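Local coordinates for LPS-assembly lipoprotein LptE (Acinetobacter baumannii, PDB 5TSE) that probably works together with LptD to assemble lipopolysaccharide at the surface of the outer membrane, binding lipopolysaccharide and supporting proper LptD assembly, at residues Y13-L18 with S43-A48; L51-Y56 with L74-Q79; T68-R73 with R98-D103. One frame throughout, in Å; residues are numbered along the deposited sequence.

Interaction 1: residues Y13-L18 with S43-A48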
loop_
_atom_site.group_PDB
_atom_site.type_symbol
_atom_site.label_atom_id
_atom_site.label_comp_id
_atom_site.label_asym_id
_atom_site.label_seq_id
_atom_site.Cartn_x
_atom_site.Cartn_y
_atom_site.Cartn_z
ATOM N N TYR A 13 -1.865 -16.675 5.050
ATOM C CA TYR A 13 -1.481 -15.886 6.238
ATOM C C TYR A 13 -2.738 -15.493 7.017
ATOM O O TYR A 13 -3.293 -14.399 6.821
ATOM C CB TYR A 13 -0.709 -14.631 5.834
ATOM C CG TYR A 13 0.387 -14.874 4.829
ATOM C CD1 TYR A 13 1.581 -15.501 5.195
ATOM C CD2 TYR A 13 0.242 -14.454 3.509
ATOM C CE1 TYR A 13 2.589 -15.719 4.260
ATOM C CE2 TYR A 13 1.237 -14.664 2.571
ATOM C CZ TYR A 13 2.409 -15.292 2.943
ATOM O OH TYR A 13 3.389 -15.491 1.999
ATOM N N LYS A 14 -3.168 -16.379 7.916
ATOM C CA LYS A 14 -4.393 -16.161 8.686
ATOM C C LYS A 14 -4.307 -15.011 9.668
ATOM O O LYS A 14 -5.208 -14.189 9.741
ATOM C CB LYS A 14 -4.801 -17.414 9.486
ATOM C CG LYS A 14 -5.152 -18.670 8.695
ATOM C CD LYS A 14 -3.933 -19.422 8.184
ATOM C CE LYS A 14 -4.316 -20.803 7.671
ATOM N NZ LYS A 14 -3.115 -21.589 7.277
ATOM N N LYS A 15 -3.232 -14.979 10.444
ATOM C CA LYS A 15 -3.058 -13.952 11.471
ATOM C C LYS A 15 -1.911 -13.004 11.160
ATOM O O LYS A 15 -0.804 -13.439 10.845
ATOM C CB LYS A 15 -2.824 -14.609 12.827
ATOM C CG LYS A 15 -3.957 -15.488 13.310
ATOM C CD LYS A 15 -3.614 -16.064 14.675
ATOM C CE LYS A 15 -4.702 -16.985 15.196
ATOM N NZ LYS A 15 -4.360 -17.527 16.542
ATOM N N LEU A 16 -2.187 -11.706 11.278
ATOM C CA LEU A 16 -1.198 -10.669 11.009
ATOM C C LEU A 16 -1.168 -9.512 11.983
ATOM O O LEU A 16 -2.127 -9.232 12.709
ATOM C CB LEU A 16 -1.392 -10.068 9.608
ATOM C CG LEU A 16 -0.929 -10.857 8.392
ATOM C CD1 LEU A 16 -1.119 -10.020 7.136
ATOM C CD2 LEU A 16 0.535 -11.228 8.542
ATOM N N SER A 17 -0.015 -8.855 11.958
ATOM C CA SER A 17 0.270 -7.665 12.716
ATOM C C SER A 17 0.893 -6.744 11.666
ATOM O O SER A 17 1.472 -7.236 10.683
ATOM C CB SER A 17 1.256 -7.974 13.816
ATOM O OG SER A 17 1.343 -6.890 14.700
ATOM N N LEU A 18 0.770 -5.434 11.852
ATOM C CA LEU A 18 1.302 -4.479 10.876
ATOM C C LEU A 18 2.442 -3.653 11.442
ATOM O O LEU A 18 2.317 -3.060 12.519
ATOM C CB LEU A 18 0.213 -3.493 10.434
ATOM C CG LEU A 18 -1.134 -4.036 9.962
ATOM C CD1 LEU A 18 -2.067 -2.879 9.662
ATOM C CD2 LEU A 18 -0.972 -4.925 8.750
ATOM N N SER A 43 -3.860 -9.775 14.748
ATOM C CA SER A 43 -3.447 -10.437 15.967
ATOM C C SER A 43 -2.011 -10.123 16.361
ATOM O O SER A 43 -1.187 -9.705 15.529
ATOM C CB SER A 43 -3.600 -11.946 15.761
ATOM O OG SER A 43 -3.390 -12.669 16.956
ATOM N N ASN A 44 -1.747 -10.317 17.653
ATOM C CA ASN A 44 -0.430 -10.144 18.255
ATOM C C ASN A 44 0.028 -11.486 18.851
ATOM O O ASN A 44 1.052 -11.543 19.530
ATOM C CB ASN A 44 -0.473 -9.082 19.355
ATOM C CG ASN A 44 -1.098 -7.782 18.885
ATOM O OD1 ASN A 44 -2.273 -7.754 18.510
ATOM N ND2 ASN A 44 -0.333 -6.688 18.939
ATOM N N ASP A 45 -0.737 -12.555 18.585
ATOM C CA ASP A 45 -0.429 -13.901 19.091
ATOM C C ASP A 45 0.900 -14.392 18.535
ATOM O O ASP A 45 1.273 -14.057 17.408
ATOM C CB ASP A 45 -1.543 -14.895 18.729
ATOM C CG ASP A 45 -2.891 -14.534 19.358
ATOM O OD1 ASP A 45 -2.923 -13.708 20.306
ATOM O OD2 ASP A 45 -3.919 -15.091 18.900
ATOM N N ASN A 46 1.585 -15.227 19.312
ATOM C CA ASN A 46 2.913 -15.716 18.937
ATOM C C ASN A 46 2.980 -16.521 17.611
ATOM O O ASN A 46 4.070 -16.749 17.087
ATOM C CB ASN A 46 3.517 -16.518 20.103
ATOM C CG ASN A 46 5.039 -16.578 20.057
ATOM O OD1 ASN A 46 5.694 -15.756 19.402
ATOM N ND2 ASN A 46 5.612 -17.522 20.796
ATOM N N ASP A 47 1.827 -16.938 17.078
ATOM C CA ASP A 47 1.775 -17.677 15.789
ATOM C C ASP A 47 1.408 -16.776 14.586
ATOM O O ASP A 47 1.397 -17.236 13.438
ATOM C CB ASP A 47 0.780 -18.842 15.855
ATOM C CG ASP A 47 -0.659 -18.378 16.014
ATOM O OD1 ASP A 47 -0.883 -17.258 16.532
ATOM O OD2 ASP A 47 -1.568 -19.138 15.627
ATOM N N ALA A 48 1.083 -15.512 14.858
ATOM C CA ALA A 48 0.714 -14.550 13.803
ATOM C C ALA A 48 1.938 -14.047 13.072
ATOM O O ALA A 48 3.006 -13.979 13.645
ATOM C CB ALA A 48 -0.037 -13.373 14.403
#
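Lys15 lays its side chain across the loop 43-48, its CB resting on the methyl of Ala48 (Lys15 CB to Ala48 CB 3.4 Å) and, a little farther off, on CB of Ser43. With CG anti to the carbonyl carbon (chi1 -61°) and every later torsion near 180°, the chain runs out straight, its CD passing the carboxylate of Asp47 before the ammonium group arrives between two acids. NZ lies 3.4 Å from OD2 of Asp45 and also 3.4 Å from OD2 of Asp47, with OD1 of Asp47 hardly farther. The two salt bridges make a small network, but each hydrogen bond within it is long and weak. Both carboxylates belong to one tight bend: Asp45 to Ala48 is a type I beta turn, closed by Ala48 N to Asp45 O at 2.9 Å. An ST turn precedes it, in which Ser43 OG accepts from Asp45 N (3.1 Å). The main chains are joined by Ser43 N to Leu16 O, a short 2.7 Å bond that is nearly straight at hydrogen (166°). This bond carries the pairing of strands 15-19 and 41-42 one step into the loop, beyond the bonds that Lys14 and Leu16 make with Gln41. Beside it, CB of Ser17 touches the carbonyl oxygen of Ser43. Leu16 leaves the backbone on the side away from the loop, and its side chain touches Val40 and Tyr49. The contact thus pairs a backbone bond with a looser ionic one: one lysine set against two exposed aspartates would probably offset their mutual repulsion within the turn.

Interaction 2: residues L51-Y56 with L74-Q79. With FMT (formic acid), chain D.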
loop_
_atom_site.group_PDB
_atom_site.type_symbol
_atom_site.label_atom_id
_atom_site.label_comp_id
_atom_site.label_asym_id
_atom_site.label_seq_id
_atom_site.Cartn_x
_atom_site.Cartn_y
_atom_site.Cartn_z
ATOM N N LEU A 51 3.296 -8.141 8.713
ATOM C CA LEU A 51 3.313 -7.478 7.435
ATOM C C LEU A 51 4.156 -6.236 7.615
ATOM O O LEU A 51 3.666 -5.227 8.130
ATOM C CB LEU A 51 1.884 -7.117 7.029
ATOM C CG LEU A 51 1.688 -6.233 5.800
ATOM C CD1 LEU A 51 2.546 -6.687 4.637
ATOM C CD2 LEU A 51 0.211 -6.213 5.428
ATOM N N ARG A 52 5.434 -6.325 7.230
ATOM C CA ARG A 52 6.360 -5.210 7.352
ATOM C C ARG A 52 6.415 -4.400 6.073
ATOM O O ARG A 52 6.711 -4.941 5.003
ATOM C CB ARG A 52 7.782 -5.681 7.719
ATOM C CG ARG A 52 8.744 -4.523 7.992
ATOM C CD ARG A 52 9.943 -4.909 8.860
ATOM N NE ARG A 52 11.136 -5.433 8.182
ATOM C CZ ARG A 52 12.302 -4.782 8.042
ATOM N NH1 ARG A 52 13.314 -5.377 7.414
ATOM N NH2 ARG A 52 12.493 -3.554 8.533
ATOM N N VAL A 53 6.090 -3.111 6.192
ATOM C CA VAL A 53 6.187 -2.170 5.098
ATOM C C VAL A 53 7.531 -1.558 5.330
ATOM O O VAL A 53 7.697 -0.817 6.281
ATOM C CB VAL A 53 5.088 -1.080 5.123
ATOM C CG1 VAL A 53 5.440 0.069 4.185
ATOM C CG2 VAL A 53 3.755 -1.687 4.751
ATOM N N LEU A 54 8.501 -1.892 4.483
ATOM C CA LEU A 54 9.861 -1.357 4.632
ATOM C C LEU A 54 9.996 0.052 4.084
ATOM O O LEU A 54 10.761 0.864 4.619
ATOM C CB LEU A 54 10.904 -2.251 3.951
ATOM C CG LEU A 54 11.096 -3.659 4.519
ATOM C CD1 LEU A 54 9.890 -4.531 4.201
ATOM C CD2 LEU A 54 12.378 -4.284 3.973
ATOM N N GLU A 55 9.268 0.325 3.006
ATOM C CA GLU A 55 9.301 1.632 2.367
ATOM C C GLU A 55 7.910 2.090 1.986
ATOM O O GLU A 55 7.135 1.341 1.426
ATOM C CB GLU A 55 10.179 1.591 1.117
ATOM C CG GLU A 55 11.665 1.405 1.383
ATOM C CD GLU A 55 12.305 2.603 2.073
ATOM O OE1 GLU A 55 13.397 2.434 2.659
ATOM O OE2 GLU A 55 11.720 3.712 2.039
ATOM N N TYR A 56 7.619 3.331 2.329
ATOM C CA TYR A 56 6.369 3.987 2.014
ATOM C C TYR A 56 6.874 5.278 1.412
ATOM O O TYR A 56 7.453 6.104 2.116
ATOM C CB TYR A 56 5.577 4.229 3.291
ATOM C CG TYR A 56 4.298 5.017 3.137
ATOM C CD1 TYR A 56 4.298 6.399 3.234
ATOM C CD2 TYR A 56 3.086 4.377 2.936
ATOM C CE1 TYR A 56 3.122 7.120 3.124
ATOM C CE2 TYR A 56 1.907 5.091 2.813
ATOM C CZ TYR A 56 1.936 6.456 2.910
ATOM O OH TYR A 56 0.777 7.151 2.794
ATOM N N LEU A 74 2.108 6.735 -5.044
ATOM C CA LEU A 74 2.449 6.137 -3.765
ATOM C C LEU A 74 3.078 4.791 -4.088
ATOM O O LEU A 74 2.524 3.994 -4.830
ATOM C CB LEU A 74 1.242 5.988 -2.837
ATOM C CG LEU A 74 1.541 5.442 -1.430
ATOM C CD1 LEU A 74 2.750 6.109 -0.786
ATOM C CD2 LEU A 74 0.314 5.594 -0.536
ATOM N N THR A 75 4.261 4.560 -3.543
ATOM C CA THR A 75 4.994 3.331 -3.787
ATOM C C THR A 75 5.283 2.650 -2.458
ATOM O O THR A 75 5.686 3.308 -1.505
ATOM C CB THR A 75 6.299 3.669 -4.511
ATOM O OG1 THR A 75 5.972 4.346 -5.740
ATOM C CG2 THR A 75 7.125 2.423 -4.782
ATOM N N VAL A 76 5.063 1.343 -2.385
ATOM C CA VAL A 76 5.317 0.596 -1.137
ATOM C C VAL A 76 6.036 -0.734 -1.370
ATOM O O VAL A 76 5.666 -1.502 -2.255
ATOM C CB VAL A 76 4.006 0.324 -0.342
ATOM C CG1 VAL A 76 4.242 -0.652 0.804
ATOM C CG2 VAL A 76 3.431 1.609 0.207
ATOM N N THR A 77 7.069 -0.980 -0.567
ATOM C CA THR A 77 7.816 -2.236 -0.592
ATOM C C THR A 77 7.484 -2.920 0.726
ATOM O O THR A 77 7.546 -2.308 1.792
ATOM C CB THR A 77 9.331 -2.019 -0.753
ATOM O OG1 THR A 77 9.589 -1.356 -2.006
ATOM C CG2 THR A 77 10.088 -3.354 -0.730
ATOM N N PHE A 78 7.098 -4.182 0.663
ATOM C CA PHE A 78 6.748 -4.914 1.864
ATOM C C PHE A 78 7.062 -6.396 1.730
ATOM O O PHE A 78 7.144 -6.934 0.626
ATOM C CB PHE A 78 5.262 -4.742 2.153
ATOM C CG PHE A 78 4.373 -5.474 1.194
ATOM C CD1 PHE A 78 4.016 -4.904 -0.026
ATOM C CD2 PHE A 78 3.881 -6.740 1.511
ATOM C CE1 PHE A 78 3.195 -5.583 -0.912
ATOM C CE2 PHE A 78 3.054 -7.424 0.627
ATOM C CZ PHE A 78 2.712 -6.847 -0.586
ATOM N N GLN A 79 7.204 -7.054 2.872
ATOM C CA GLN A 79 7.473 -8.478 2.906
ATOM C C GLN A 79 6.882 -9.038 4.177
ATOM O O GLN A 79 6.829 -8.346 5.188
ATOM C CB GLN A 79 8.981 -8.738 2.867
ATOM C CG GLN A 79 9.743 -8.303 4.108
ATOM C CD GLN A 79 11.258 -8.383 3.954
ATOM O OE1 GLN A 79 11.779 -8.677 2.878
ATOM N NE2 GLN A 79 11.971 -8.111 5.044
HETATM C C FMT D . 10.073 2.440 -2.208
HETATM O O1 FMT D . 10.008 1.224 -2.190
HETATM O O2 FMT D . 9.047 3.139 -1.736
#
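This is an antiparallel strand pairing within the hairpin of strands 49-64 and 68-81, close to the molecule's centre, and a beta bulge interrupts it. Arg52 and Gln79 form a hydrogen-bonded pair, with Gln79 N to Arg52 O at 3.0 Å. After the non-hydrogen-bonded pair Val53 and Phe78, Leu54 N (2.9 Å) and, weakly, Glu55 N (3.4 Å) both converge on Thr77 O, and the register moves by one residue. Regular pairing resumes with Thr77 N to Glu55 O. On the face that helix 110-134 covers, Leu74 CG lies opposite its backbone N (chi1 -176°), which brings CD1 over the centre of the Tyr56 ring in a CH-pi contact, 3.9 Å from its centroid, while CG1 of Val53 meets CG1 of Val76 at 3.7 Å. CD1 of Leu51 reaches CD2 of Phe78. The face bearing Arg52, Glu55, Thr77 and Gln79 is more polar. There Arg52 NE and Gln79 NE2 share Glu81, and CG of Leu54 lies over the guanidinium plane. A formic acid, probably from the crystallisation liquor, takes a hydrogen bond from Thr77 OG1 (2.6 Å to its O1) and is also hydrogen-bonded to Thr57 OG1; Thr77 OG1 is hydrogen-bonded to Thr93 as well. Two successive residues facing Thr77 make this a classic bulge.

Interaction 3: residues T68-R73 with R98-D103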
loop_
_atom_site.group_PDB
_atom_site.type_symbol
_atom_site.label_atom_id
_atom_site.label_comp_id
_atom_site.label_asym_id
_atom_site.label_seq_id
_atom_site.Cartn_x
_atom_site.Cartn_y
_atom_site.Cartn_z
ATOM N N THR A 68 1.066 19.986 -19.433
ATOM C CA THR A 68 1.654 19.878 -18.098
ATOM C C THR A 68 0.752 19.009 -17.225
ATOM O O THR A 68 -0.423 19.288 -17.089
ATOM C CB THR A 68 1.849 21.262 -17.460
ATOM O OG1 THR A 68 2.688 22.049 -18.305
ATOM C CG2 THR A 68 2.508 21.142 -16.087
ATOM N N GLU A 69 1.331 17.988 -16.601
ATOM C CA GLU A 69 0.582 17.030 -15.801
ATOM C C GLU A 69 1.120 16.785 -14.381
ATOM O O GLU A 69 2.317 16.554 -14.190
ATOM C CB GLU A 69 0.565 15.719 -16.590
ATOM C CG GLU A 69 -0.051 14.522 -15.893
ATOM C CD GLU A 69 -0.244 13.349 -16.841
ATOM O OE1 GLU A 69 -0.833 13.558 -17.927
ATOM O OE2 GLU A 69 0.144 12.215 -16.488
ATOM N N VAL A 70 0.221 16.825 -13.401
ATOM C CA VAL A 70 0.567 16.558 -12.006
ATOM C C VAL A 70 0.202 15.114 -11.692
ATOM O O VAL A 70 -0.970 14.768 -11.729
ATOM C CB VAL A 70 -0.193 17.473 -11.029
ATOM C CG1 VAL A 70 0.122 17.096 -9.583
ATOM C CG2 VAL A 70 0.165 18.929 -11.279
ATOM N N LEU A 71 1.200 14.287 -11.360
ATOM C CA LEU A 71 0.982 12.878 -11.057
ATOM C C LEU A 71 1.288 12.559 -9.588
ATOM O O LEU A 71 2.399 12.787 -9.101
ATOM C CB LEU A 71 1.783 12.001 -12.021
ATOM C CG LEU A 71 1.668 10.471 -11.876
ATOM C CD1 LEU A 71 2.001 9.747 -13.162
ATOM C CD2 LEU A 71 2.498 9.922 -10.719
ATOM N N LEU A 72 0.279 12.024 -8.902
ATOM C CA LEU A 72 0.360 11.691 -7.490
ATOM C C LEU A 72 0.593 10.193 -7.365
ATOM O O LEU A 72 -0.270 9.396 -7.717
ATOM C CB LEU A 72 -0.931 12.117 -6.802
ATOM C CG LEU A 72 -1.276 13.612 -7.014
ATOM C CD1 LEU A 72 -2.689 13.923 -6.571
ATOM C CD2 LEU A 72 -0.295 14.532 -6.307
ATOM N N ARG A 73 1.771 9.812 -6.892
ATOM C CA ARG A 73 2.096 8.408 -6.761
ATOM C C ARG A 73 2.373 8.008 -5.333
ATOM O O ARG A 73 2.826 8.818 -4.537
ATOM C CB ARG A 73 3.351 8.093 -7.582
ATOM C CG ARG A 73 3.824 6.639 -7.509
ATOM C CD ARG A 73 5.021 6.334 -8.415
ATOM N NE ARG A 73 4.771 6.778 -9.776
ATOM C CZ ARG A 73 3.952 6.180 -10.642
ATOM N NH1 ARG A 73 3.251 5.091 -10.310
ATOM N NH2 ARG A 73 3.812 6.695 -11.857
ATOM N N ARG A 98 -2.508 8.457 -9.828
ATOM C CA ARG A 98 -3.552 9.163 -10.545
ATOM C C ARG A 98 -2.953 10.500 -10.943
ATOM O O ARG A 98 -2.104 11.038 -10.220
ATOM C CB ARG A 98 -4.782 9.406 -9.670
ATOM C CG ARG A 98 -5.537 8.173 -9.229
ATOM C CD ARG A 98 -6.107 7.393 -10.400
ATOM N NE ARG A 98 -6.990 6.325 -9.926
ATOM C CZ ARG A 98 -6.598 5.135 -9.477
ATOM N NH1 ARG A 98 -5.308 4.811 -9.387
ATOM N NH2 ARG A 98 -7.514 4.255 -9.079
ATOM N N SER A 99 -3.358 11.028 -12.093
ATOM C CA SER A 99 -2.877 12.336 -12.542
ATOM C C SER A 99 -3.961 13.135 -13.224
ATOM O O SER A 99 -4.879 12.573 -13.795
ATOM C CB SER A 99 -1.699 12.191 -13.506
ATOM O OG SER A 99 -2.057 11.451 -14.650
ATOM N N TYR A 100 -3.823 14.457 -13.176
ATOM C CA TYR A 100 -4.758 15.367 -13.823
ATOM C C TYR A 100 -3.963 16.393 -14.654
ATOM O O TYR A 100 -2.745 16.555 -14.475
ATOM C CB TYR A 100 -5.643 16.069 -12.781
ATOM C CG TYR A 100 -4.915 17.011 -11.841
ATOM C CD1 TYR A 100 -4.251 16.539 -10.729
ATOM C CD2 TYR A 100 -4.918 18.383 -12.059
ATOM C CE1 TYR A 100 -3.601 17.398 -9.864
ATOM C CE2 TYR A 100 -4.258 19.254 -11.198
ATOM C CZ TYR A 100 -3.608 18.750 -10.098
ATOM O OH TYR A 100 -2.945 19.607 -9.243
ATOM N N GLN A 101 -4.653 17.075 -15.559
ATOM C CA GLN A 101 -4.017 18.087 -16.394
ATOM C C GLN A 101 -3.881 19.389 -15.612
ATOM O O GLN A 101 -4.881 19.952 -15.174
ATOM C CB GLN A 101 -4.840 18.346 -17.658
ATOM C CG GLN A 101 -4.233 19.408 -18.585
ATOM C CD GLN A 101 -5.149 19.836 -19.725
ATOM O OE1 GLN A 101 -6.208 19.241 -19.960
ATOM N NE2 GLN A 101 -4.740 20.882 -20.440
ATOM N N TYR A 102 -2.650 19.861 -15.424
ATOM C CA TYR A 102 -2.440 21.143 -14.758
ATOM C C TYR A 102 -2.959 22.213 -15.720
ATOM O O TYR A 102 -2.644 22.192 -16.914
ATOM C CB TYR A 102 -0.968 21.384 -14.431
ATOM C CG TYR A 102 -0.666 22.791 -13.951
ATOM C CD1 TYR A 102 -0.832 23.153 -12.610
ATOM C CD2 TYR A 102 -0.213 23.765 -14.844
ATOM C CE1 TYR A 102 -0.552 24.447 -12.175
ATOM C CE2 TYR A 102 0.064 25.058 -14.425
ATOM C CZ TYR A 102 -0.103 25.400 -13.092
ATOM O OH TYR A 102 0.181 26.692 -12.689
ATOM N N ASP A 103 -3.775 23.120 -15.191
ATOM C CA ASP A 103 -4.371 24.187 -15.971
ATOM C C ASP A 103 -4.201 25.486 -15.196
ATOM O O ASP A 103 -4.643 25.585 -14.049
ATOM C CB ASP A 103 -5.852 23.876 -16.197
ATOM C CG ASP A 103 -6.531 24.861 -17.121
ATOM O OD1 ASP A 103 -5.830 25.606 -17.843
ATOM O OD2 ASP A 103 -7.781 24.872 -17.141
#
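Val70 and Tyr100 pair across the antiparallel beta hairpin of strands 68-81 and 92-101, whose second strand is an outermost one of this chain's sheet. The backbone ladder is regular. Val70 and Tyr100 exchange two hydrogen bonds, Val70 N to Tyr100 O and Tyr100 N to Val70 O, each 3.2 Å. Leu72 and Arg98 exchange two more, Leu72 N to Arg98 O being the shorter at 2.9 Å. One further bond, Tyr102 N to Thr68 O at 2.8 Å, continues the series beyond Val70 and Tyr100, with a more bent angle of 143° at hydrogen.

Apolar contact centres on Tyr100. Its CG stands between the backbone N and the carbonyl carbon (chi1 66°), which lays the ring alongside Val70, pointing the same way, with CE1 3.6 Å from CB of Val70. The same ring packs on Leu117 of helix 110-134. At the start of strand 68-81, the methyl of Thr68 lies beside CB of Tyr102 at 3.9 Å. On the reverse face Leu71 CB meets Ser99 CB.

Polar side-chain contacts lie on both faces. The Tyr100 hydroxyl is hydrogen-bonded to Glu114, and Arg98, on the same face, extends away from strand 68-81 to a salt bridge with Asp124, so this face of the hairpin is tied to the helix at two levels. On the reverse face Glu69 reaches along in an extended chain, and Ser99 OG gives a weak hydrogen bond to Glu69 OE2 at 3.0 Å.

The three contacts follow one mixed sheet from end to end. Interaction 1 lies where strand 15-19 meets the loop after strand 41-42; interaction 2 joins the two longest strands, 49-64 and 68-81; interaction 3 brings in the outer strand 92-101. Interactions 1 and 2 touch directly, Ser17 O lying 2.8 Å from Leu51 N in a probable hydrogen bond, with Leu18 CD2 packed on Leu51 CD2. Interactions 2 and 3 share strand 68-81, Arg73 being followed directly by Leu74, and their centres are 24 Å apart. Interactions 1 and 3 lie on opposite sides of the chain's centre, their nearest atoms about 19 Å apart. The formic acid belongs to interaction 2.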